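Local coordinates for alpha-actinin-like protein 1 (Schizosaccharomyces pombe, PDB 5BVR) that binds actin filaments through this N-terminal pair of calponin-homology domains and takes part in actin-ring formation, cytokinesis and septation, at residues L78-I91 with L103-F115. Residues are numbered along the deposited sequence; the frame is centred on the assembly and turned at random.
Sequences LEYIKSKGMPLTNI and LILGLIWTLILRF
M86 has CG beside its backbone N (chi1 -84°) and a bend at chi3 (-73°), which turn its sulfur onto R114 and its methyl toward F115. L107 has CG anti to the backbone N (chi1 -177°), and both its methyls reach residues of 78-91. The contact belongs to the first calponin-homology domain, in the N-terminal actin-binding domain of alpha-actinin. Here the end of helix 67-83 and the loop after it pack on helix 101-117. The actin-binding region, 88-112, takes in part of both segments.

M86 SD lies 3.6 Å from R114 CB. M86 CE touches F115 at CE2, 3.7 Å away, and the sulfur stands obliquely to that ring, 5.1 Å from its centroid, in a Met-aromatic contact. R114 CG sits over the centre of the same ring. Nearer the backbone, M86 CG packs on T110 CG2 at 3.8 Å, the two side chains running in opposite directions. An alanine in place of M86 would probably open a gap between T110, R114 and F115 and cost F115 its sulfur partner.

L107 crosses L78, I81 and L88. L88 CD2 and L107 CD1 are unusually tight at 3.2 Å. I81 CD1 also touches L111 CD2, and both I81 and L111 continue onto L49 of helix 43-53. Farther along, I91 CD1 rests against L103, 3.6 Å from its carbonyl O.

Polar links across the contact run through water. One water joins K84 O to R114 NE, the latter bond weak. The second donates to P87 O at 2.7 Å and lies 2.6 Å from T110 OG1.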
ATOM      1  N   LEU A  78       6.211  18.590   4.241  1.00 16.27           N
ATOM      2  CA  LEU A  78       5.674  18.360   5.573  1.00 18.31           C
ATOM      3  C   LEU A  78       4.580  19.362   5.881  1.00 18.18           C
ATOM      4  O   LEU A  78       3.561  18.995   6.470  1.00 19.02           O
ATOM      5  CB  LEU A  78       6.784  18.387   6.630  1.00 19.50           C
ATOM      6  CG  LEU A  78       7.887  17.335   6.486  1.00 17.64           C
ATOM      7  CD1 LEU A  78       8.858  17.437   7.647  1.00 21.67           C
ATOM      8  CD2 LEU A  78       7.325  15.943   6.403  1.00 20.73           C
ATOM      9  N   GLU A  79       4.764  20.605   5.462  1.00 19.97           N
ATOM     10  CA  GLU A  79       3.748  21.610   5.714  1.00 20.79           C
ATOM     11  C   GLU A  79       2.474  21.262   4.949  1.00 23.60           C
ATOM     12  O   GLU A  79       1.372  21.424   5.493  1.00 23.71           O
ATOM     13  CB  GLU A  79       4.267  23.010   5.367  1.00 24.17           C
ATOM     14  CG  GLU A  79       5.272  23.529   6.398  1.00 35.61           C
ATOM     15  CD  GLU A  79       4.705  23.539   7.814  1.00 49.56           C
ATOM     16  OE1 GLU A  79       3.549  23.990   7.993  1.00 51.97           O
ATOM     17  OE2 GLU A  79       5.406  23.078   8.740  1.00 54.60           O
ATOM     18  N   TYR A  80       2.600  20.749   3.723  1.00 19.33           N
ATOM     19  CA  TYR A  80       1.413  20.320   2.970  1.00 20.46           C
ATOM     20  C   TYR A  80       0.678  19.201   3.722  1.00 22.57           C
ATOM     21  O   TYR A  80      -0.544  19.237   3.901  1.00 22.23           O
ATOM     22  CB  TYR A  80       1.786  19.872   1.557  1.00 22.17           C
ATOM     23  CG  TYR A  80       0.605  19.277   0.830  1.00 21.53           C
ATOM     24  CD1 TYR A  80      -0.361  20.093   0.251  1.00 26.68           C
ATOM     25  CD2 TYR A  80       0.429  17.903   0.771  1.00 24.98           C
ATOM     26  CE1 TYR A  80      -1.451  19.549  -0.387  1.00 30.56           C
ATOM     27  CE2 TYR A  80      -0.658  17.350   0.130  1.00 27.76           C
ATOM     28  CZ  TYR A  80      -1.592  18.179  -0.447  1.00 31.61           C
ATOM     29  OH  TYR A  80      -2.678  17.609  -1.083  1.00 38.43           O
ATOM     30  N   ILE A  81       1.434  18.210   4.172  1.00 17.68           N
ATOM     31  CA  ILE A  81       0.858  17.091   4.913  1.00 18.34           C
ATOM     32  C   ILE A  81       0.111  17.563   6.169  1.00 19.04           C
ATOM     33  O   ILE A  81      -1.045  17.152   6.427  1.00 21.13           O
ATOM     34  CB  ILE A  81       1.960  16.073   5.256  1.00 18.32           C
ATOM     35  CG1 ILE A  81       2.477  15.441   3.952  1.00 18.19           C
ATOM     36  CG2 ILE A  81       1.430  14.985   6.199  1.00 19.26           C
ATOM     37  CD1 ILE A  81       3.772  14.620   4.127  1.00 17.08           C
ATOM     38  N   LYS A  82       0.729  18.475   6.906  1.00 22.72           N
ATOM     39  CA  LYS A  82       0.106  19.051   8.089  1.00 24.38           C
ATOM     40  C   LYS A  82      -1.165  19.816   7.727  1.00 29.18           C
ATOM     41  O   LYS A  82      -2.172  19.724   8.432  1.00 27.60           O
ATOM     42  CB  LYS A  82       1.101  19.976   8.794  1.00 24.57           C
ATOM     43  CG  LYS A  82       0.575  20.612  10.061  1.00 45.58           C
ATOM     44  CD  LYS A  82       1.629  21.499  10.710  1.00 56.10           C
ATOM     45  CE  LYS A  82       1.095  22.155  11.983  1.00 59.76           C
ATOM     46  NZ  LYS A  82       2.103  23.053  12.617  1.00 61.70           N
ATOM     47  N   SER A  83      -1.114  20.565   6.625  1.00 25.00           N
ATOM     48  CA  SER A  83      -2.258  21.368   6.181  1.00 29.24           C
ATOM     49  C   SER A  83      -3.494  20.521   5.891  1.00 36.26           C
ATOM     50  O   SER A  83      -4.621  21.026   5.923  1.00 33.32           O
ATOM     51  CB  SER A  83      -1.897  22.181   4.940  1.00 28.91           C
ATOM     52  OG  SER A  83      -2.038  21.418   3.758  1.00 28.95           O
ATOM     53  N   LYS A  84      -3.278  19.244   5.599  1.00 28.60           N
ATOM     54  CA  LYS A  84      -4.366  18.304   5.337  1.00 28.68           C
ATOM     55  C   LYS A  84      -4.807  17.570   6.602  1.00 29.33           C
ATOM     56  O   LYS A  84      -5.589  16.628   6.526  1.00 36.85           O
ATOM     57  CB  LYS A  84      -3.952  17.289   4.260  1.00 25.34           C
ATOM     58  CG  LYS A  84      -3.492  17.918   2.934  1.00 30.68           C
ATOM     59  CD  LYS A  84      -4.644  18.428   2.076  1.00 41.57           C
ATOM     60  CE  LYS A  84      -5.386  17.282   1.402  1.00 42.98           C
ATOM     61  NZ  LYS A  84      -6.592  17.758   0.659  1.00 50.17           N
ATOM     62  N   GLY A  85      -4.314  17.997   7.758  1.00 24.80           N
ATOM     63  CA  GLY A  85      -4.721  17.421   9.028  1.00 26.67           C
ATOM     64  C   GLY A  85      -4.087  16.097   9.399  1.00 31.39           C
ATOM     65  O   GLY A  85      -4.593  15.390  10.273  1.00 33.70           O
ATOM     66  N   MET A  86      -2.971  15.757   8.762  1.00 24.39           N
ATOM     67  CA  MET A  86      -2.272  14.532   9.105  1.00 28.14           C
ATOM     68  C   MET A  86      -1.241  14.805  10.155  1.00 31.76           C
ATOM     69  O   MET A  86      -0.535  15.818  10.078  1.00 29.81           O
ATOM     70  CB  MET A  86      -1.565  13.939   7.892  1.00 27.24           C
ATOM     71  CG  MET A  86      -2.447  13.086   7.026  1.00 23.11           C
ATOM     72  SD  MET A  86      -1.758  12.786   5.414  1.00 26.88           S
ATOM     73  CE  MET A  86      -1.955  14.365   4.604  1.00 29.04           C
ATOM     74  N   PRO A  87      -1.093  13.867  11.106  1.00 40.38           N
ATOM     75  CA  PRO A  87      -0.097  13.998  12.173  1.00 43.67           C
ATOM     76  C   PRO A  87       1.318  13.882  11.635  1.00 43.50           C
ATOM     77  O   PRO A  87       1.596  12.952  10.873  1.00 50.22           O
ATOM     78  CB  PRO A  87      -0.390  12.790  13.061  1.00 38.02           C
ATOM     79  CG  PRO A  87      -0.943  11.770  12.121  1.00 35.83           C
ATOM     80  CD  PRO A  87      -1.748  12.541  11.129  1.00 39.96           C
ATOM     81  N   LEU A  88       2.184  14.817  12.002  1.00 33.13           N
ATOM     82  CA  LEU A  88       3.617  14.642  11.800  1.00 36.81           C
ATOM     83  C   LEU A  88       4.278  14.595  13.160  1.00 53.53           C
ATOM     84  O   LEU A  88       5.132  15.416  13.499  1.00 55.68           O
ATOM     85  CB  LEU A  88       4.191  15.746  10.923  1.00 33.75           C
ATOM     86  CG  LEU A  88       3.657  15.664   9.487  1.00 39.26           C
ATOM     87  CD1 LEU A  88       4.307  16.709   8.619  1.00 46.79           C
ATOM     88  CD2 LEU A  88       3.858  14.276   8.875  1.00 46.18           C
ATOM     89  N   THR A  89       3.836  13.609  13.931  1.00 53.92           N
ATOM     90  CA  THR A  89       4.345  13.358  15.262  1.00 55.47           C
ATOM     91  C   THR A  89       5.829  13.030  15.213  1.00 47.37           C
ATOM     92  O   THR A  89       6.236  12.003  14.670  1.00 40.15           O
ATOM     93  CB  THR A  89       3.570  12.203  15.950  1.00 58.64           C
ATOM     94  OG1 THR A  89       4.230  11.834  17.167  1.00 63.25           O
ATOM     95  CG2 THR A  89       3.462  10.967  15.043  1.00 57.02           C
ATOM     96  N   ASN A  90       6.633  13.929  15.767  1.00 41.06           N
ATOM     97  CA  ASN A  90       8.051  13.667  15.961  1.00 47.04           C
ATOM     98  C   ASN A  90       8.823  13.457  14.651  1.00 41.05           C
ATOM     99  O   ASN A  90       9.749  12.656  14.601  1.00 44.61           O
ATOM    100  CB  ASN A  90       8.251  12.458  16.894  1.00 55.48           C
ATOM    101  CG  ASN A  90       7.954  12.780  18.351  1.00 63.29           C
ATOM    102  OD1 ASN A  90       7.264  13.752  18.664  1.00 66.91           O
ATOM    103  ND2 ASN A  90       8.484  11.958  19.253  1.00 64.93           N
ATOM    104  N   ILE A  91       8.447  14.176  13.595  1.00 28.74           N
ATOM    105  CA  ILE A  91       9.262  14.195  12.383  1.00 23.44           C
ATOM    106  C   ILE A  91       9.504  15.629  11.923  1.00 25.04           C
ATOM    107  O   ILE A  91       8.597  16.456  11.919  1.00 29.85           O
ATOM    108  CB  ILE A  91       8.651  13.346  11.238  1.00 28.72           C
ATOM    109  CG1 ILE A  91       9.694  13.107  10.144  1.00 30.23           C
ATOM    110  CG2 ILE A  91       7.379  13.981  10.701  1.00 40.36           C
ATOM    111  CD1 ILE A  91       9.323  12.015   9.163  1.00 31.03           C
ATOM    112  N   LEU A 103      11.445   6.839  10.746  1.00 18.09           N
ATOM    113  CA  LEU A 103      10.524   7.967  10.652  1.00 18.56           C
ATOM    114  C   LEU A 103       9.992   8.100   9.239  1.00 17.78           C
ATOM    115  O   LEU A 103       8.835   8.436   9.049  1.00 16.71           O
ATOM    116  CB  LEU A 103      11.199   9.254  11.119  1.00 17.90           C
ATOM    117  CG  LEU A 103      11.583   9.266  12.602  1.00 21.38           C
ATOM    118  CD1 LEU A 103      12.218  10.607  12.967  1.00 21.96           C
ATOM    119  CD2 LEU A 103      10.382   9.009  13.484  1.00 27.77           C
ATOM    120  N   ILE A 104      10.809   7.776   8.253  1.00 16.52           N
ATOM    121  CA  ILE A 104      10.375   7.793   6.866  1.00 15.76           C
ATOM    122  C   ILE A 104       9.258   6.768   6.622  1.00 17.74           C
ATOM    123  O   ILE A 104       8.253   7.095   6.005  1.00 16.37           O
ATOM    124  CB  ILE A 104      11.566   7.579   5.917  1.00 16.27           C
ATOM    125  CG1 ILE A 104      12.416   8.865   5.857  1.00 18.03           C
ATOM    126  CG2 ILE A 104      11.072   7.222   4.521  1.00 18.85           C
ATOM    127  CD1 ILE A 104      13.769   8.674   5.219  1.00 18.39           C
ATOM    128  N   LEU A 105       9.420   5.545   7.132  1.00 16.60           N
ATOM    129  CA  LEU A 105       8.381   4.525   6.953  1.00 15.14           C
ATOM    130  C   LEU A 105       7.116   4.946   7.655  1.00 16.88           C
ATOM    131  O   LEU A 105       6.018   4.694   7.130  1.00 17.82           O
ATOM    132  CB  LEU A 105       8.839   3.160   7.444  1.00 17.61           C
ATOM    133  CG  LEU A 105       9.970   2.548   6.612  1.00 19.35           C
ATOM    134  CD1 LEU A 105      10.366   1.212   7.209  1.00 24.70           C
ATOM    135  CD2 LEU A 105       9.616   2.402   5.123  1.00 23.04           C
ATOM    136  N   GLY A 106       7.241   5.551   8.837  1.00 16.33           N
ATOM    137  CA  GLY A 106       6.101   6.109   9.556  1.00 17.61           C
ATOM    138  C   GLY A 106       5.331   7.139   8.749  1.00 18.22           C
ATOM    139  O   GLY A 106       4.104   7.149   8.719  1.00 18.72           O
ATOM    140  N   LEU A 107       6.071   8.022   8.101  1.00 17.13           N
ATOM    141  CA  LEU A 107       5.460   9.046   7.300  1.00 15.82           C
ATOM    142  C   LEU A 107       4.738   8.446   6.099  1.00 18.47           C
ATOM    143  O   LEU A 107       3.612   8.831   5.803  1.00 16.96           O
ATOM    144  CB  LEU A 107       6.508  10.042   6.835  1.00 18.69           C
ATOM    145  CG  LEU A 107       5.983  11.237   6.036  1.00 21.10           C
ATOM    146  CD1 LEU A 107       4.994  12.045   6.843  1.00 26.22           C
ATOM    147  CD2 LEU A 107       7.146  12.093   5.588  1.00 24.22           C
ATOM    148  N   ILE A 108       5.379   7.503   5.417  1.00 14.93           N
ATOM    149  CA  ILE A 108       4.758   6.883   4.265  1.00 15.71           C
ATOM    150  C   ILE A 108       3.473   6.165   4.695  1.00 15.53           C
ATOM    151  O   ILE A 108       2.461   6.246   4.001  1.00 16.15           O
ATOM    152  CB  ILE A 108       5.720   5.949   3.529  1.00 15.99           C
ATOM    153  CG1 ILE A 108       6.876   6.780   2.970  1.00 16.84           C
ATOM    154  CG2 ILE A 108       4.988   5.199   2.416  1.00 17.45           C
ATOM    155  CD1 ILE A 108       7.987   5.972   2.453  1.00 22.58           C
ATOM    156  N   TRP A 109       3.483   5.495   5.840  1.00 15.93           N
ATOM    157  CA  TRP A 109       2.248   4.872   6.311  1.00 15.53           C
ATOM    158  C   TRP A 109       1.140   5.915   6.510  1.00 14.14           C
ATOM    159  O   TRP A 109       0.002   5.706   6.114  1.00 16.69           O
ATOM    160  CB  TRP A 109       2.458   4.076   7.598  1.00 15.66           C
ATOM    161  CG  TRP A 109       1.157   3.562   8.146  1.00 15.95           C
ATOM    162  CD1 TRP A 109       0.578   3.912   9.333  1.00 20.72           C
ATOM    163  CD2 TRP A 109       0.238   2.669   7.496  1.00 15.42           C
ATOM    164  NE1 TRP A 109      -0.628   3.272   9.477  1.00 22.28           N
ATOM    165  CE2 TRP A 109      -0.859   2.501   8.364  1.00 18.24           C
ATOM    166  CE3 TRP A 109       0.250   1.986   6.274  1.00 17.31           C
ATOM    167  CZ2 TRP A 109      -1.942   1.685   8.048  1.00 19.54           C
ATOM    168  CZ3 TRP A 109      -0.818   1.169   5.961  1.00 16.33           C
ATOM    169  CH2 TRP A 109      -1.902   1.024   6.846  1.00 18.13           C
ATOM    170  N   THR A 110       1.487   7.070   7.066  1.00 16.46           N
ATOM    171  CA  THR A 110       0.511   8.123   7.256  1.00 16.63           C
ATOM    172  C   THR A 110      -0.141   8.503   5.915  1.00 15.79           C
ATOM    173  O   THR A 110      -1.355   8.713   5.848  1.00 16.65           O
ATOM    174  CB  THR A 110       1.185   9.339   7.925  1.00 18.42           C
ATOM    175  OG1 THR A 110       1.538   8.969   9.263  1.00 23.72           O
ATOM    176  CG2 THR A 110       0.233  10.521   8.013  1.00 20.04           C
ATOM    177  N   LEU A 111       0.673   8.546   4.861  1.00 16.59           N
ATOM    178  CA  LEU A 111       0.193   8.884   3.521  1.00 15.71           C
ATOM    179  C   LEU A 111      -0.652   7.755   2.926  1.00 14.78           C
ATOM    180  O   LEU A 111      -1.674   8.010   2.329  1.00 15.37           O
ATOM    181  CB  LEU A 111       1.360   9.233   2.595  1.00 16.08           C
ATOM    182  CG  LEU A 111       2.248  10.403   3.061  1.00 17.34           C
ATOM    183  CD1 LEU A 111       3.334  10.644   2.039  1.00 19.79           C
ATOM    184  CD2 LEU A 111       1.432  11.656   3.263  1.00 19.39           C
ATOM    185  N   ILE A 112      -0.237   6.504   3.133  1.00 15.61           N
ATOM    186  CA  ILE A 112      -1.032   5.371   2.657  1.00 16.63           C
ATOM    187  C   ILE A 112      -2.376   5.401   3.364  1.00 14.44           C
ATOM    188  O   ILE A 112      -3.440   5.238   2.755  1.00 15.71           O
ATOM    189  CB  ILE A 112      -0.268   4.040   2.893  1.00 15.78           C
ATOM    190  CG1 ILE A 112       0.919   3.966   1.950  1.00 16.95           C
ATOM    191  CG2 ILE A 112      -1.190   2.837   2.625  1.00 14.52           C
ATOM    192  CD1 ILE A 112       1.916   2.850   2.295  1.00 18.32           C
ATOM    193  N   LEU A 113      -2.354   5.626   4.660  1.00 17.61           N
ATOM    194  CA  LEU A 113      -3.596   5.591   5.424  1.00 19.84           C
ATOM    195  C   LEU A 113      -4.543   6.677   4.942  1.00 17.30           C
ATOM    196  O   LEU A 113      -5.727   6.433   4.726  1.00 21.70           O
ATOM    197  CB  LEU A 113      -3.298   5.760   6.913  1.00 19.62           C
ATOM    198  CG  LEU A 113      -4.527   5.693   7.824  1.00 27.56           C
ATOM    199  CD1 LEU A 113      -5.302   4.385   7.628  1.00 28.87           C
ATOM    200  CD2 LEU A 113      -4.082   5.849   9.275  1.00 30.51           C
ATOM    201  N   ARG A 114      -4.008   7.868   4.685  1.00 16.20           N
ATOM    202  CA  ARG A 114      -4.874   8.968   4.335  1.00 17.01           C
ATOM    203  C   ARG A 114      -5.354   8.862   2.897  1.00 20.11           C
ATOM    204  O   ARG A 114      -6.533   9.088   2.605  1.00 21.73           O
ATOM    205  CB  ARG A 114      -4.149  10.296   4.524  1.00 19.71           C
ATOM    206  CG  ARG A 114      -4.892  11.503   4.000  1.00 21.75           C
ATOM    207  CD  ARG A 114      -6.236  11.753   4.649  1.00 26.76           C
ATOM    208  NE  ARG A 114      -6.737  13.051   4.212  1.00 45.09           N
ATOM    209  CZ  ARG A 114      -7.328  13.270   3.041  1.00 48.61           C
ATOM    210  NH1 ARG A 114      -7.528  12.271   2.186  1.00 48.88           N
ATOM    211  NH2 ARG A 114      -7.730  14.492   2.726  1.00 48.52           N
ATOM    212  N   PHE A 115      -4.451   8.515   1.990  1.00 17.65           N
ATOM    213  CA  PHE A 115      -4.754   8.646   0.569  1.00 19.82           C
ATOM    214  C   PHE A 115      -5.186   7.353  -0.109  1.00 20.80           C
ATOM    215  O   PHE A 115      -5.686   7.363  -1.231  1.00 23.01           O
ATOM    216  CB  PHE A 115      -3.580   9.299  -0.164  1.00 19.35           C
ATOM    217  CG  PHE A 115      -3.367  10.724   0.228  1.00 17.52           C
ATOM    218  CD1 PHE A 115      -4.240  11.704  -0.231  1.00 22.74           C
ATOM    219  CD2 PHE A 115      -2.346  11.077   1.083  1.00 18.62           C
ATOM    220  CE1 PHE A 115      -4.073  13.022   0.157  1.00 22.11           C
ATOM    221  CE2 PHE A 115      -2.168  12.390   1.469  1.00 23.31           C
ATOM    222  CZ  PHE A 115      -3.035  13.372   0.989  1.00 22.93           C
TER
HETATM  223  O   HOH W   1      -6.206  13.821   6.862  1.00 37.43           O
HETATM  224  O   HOH W   2       3.072  10.747  10.422  1.00 34.83           O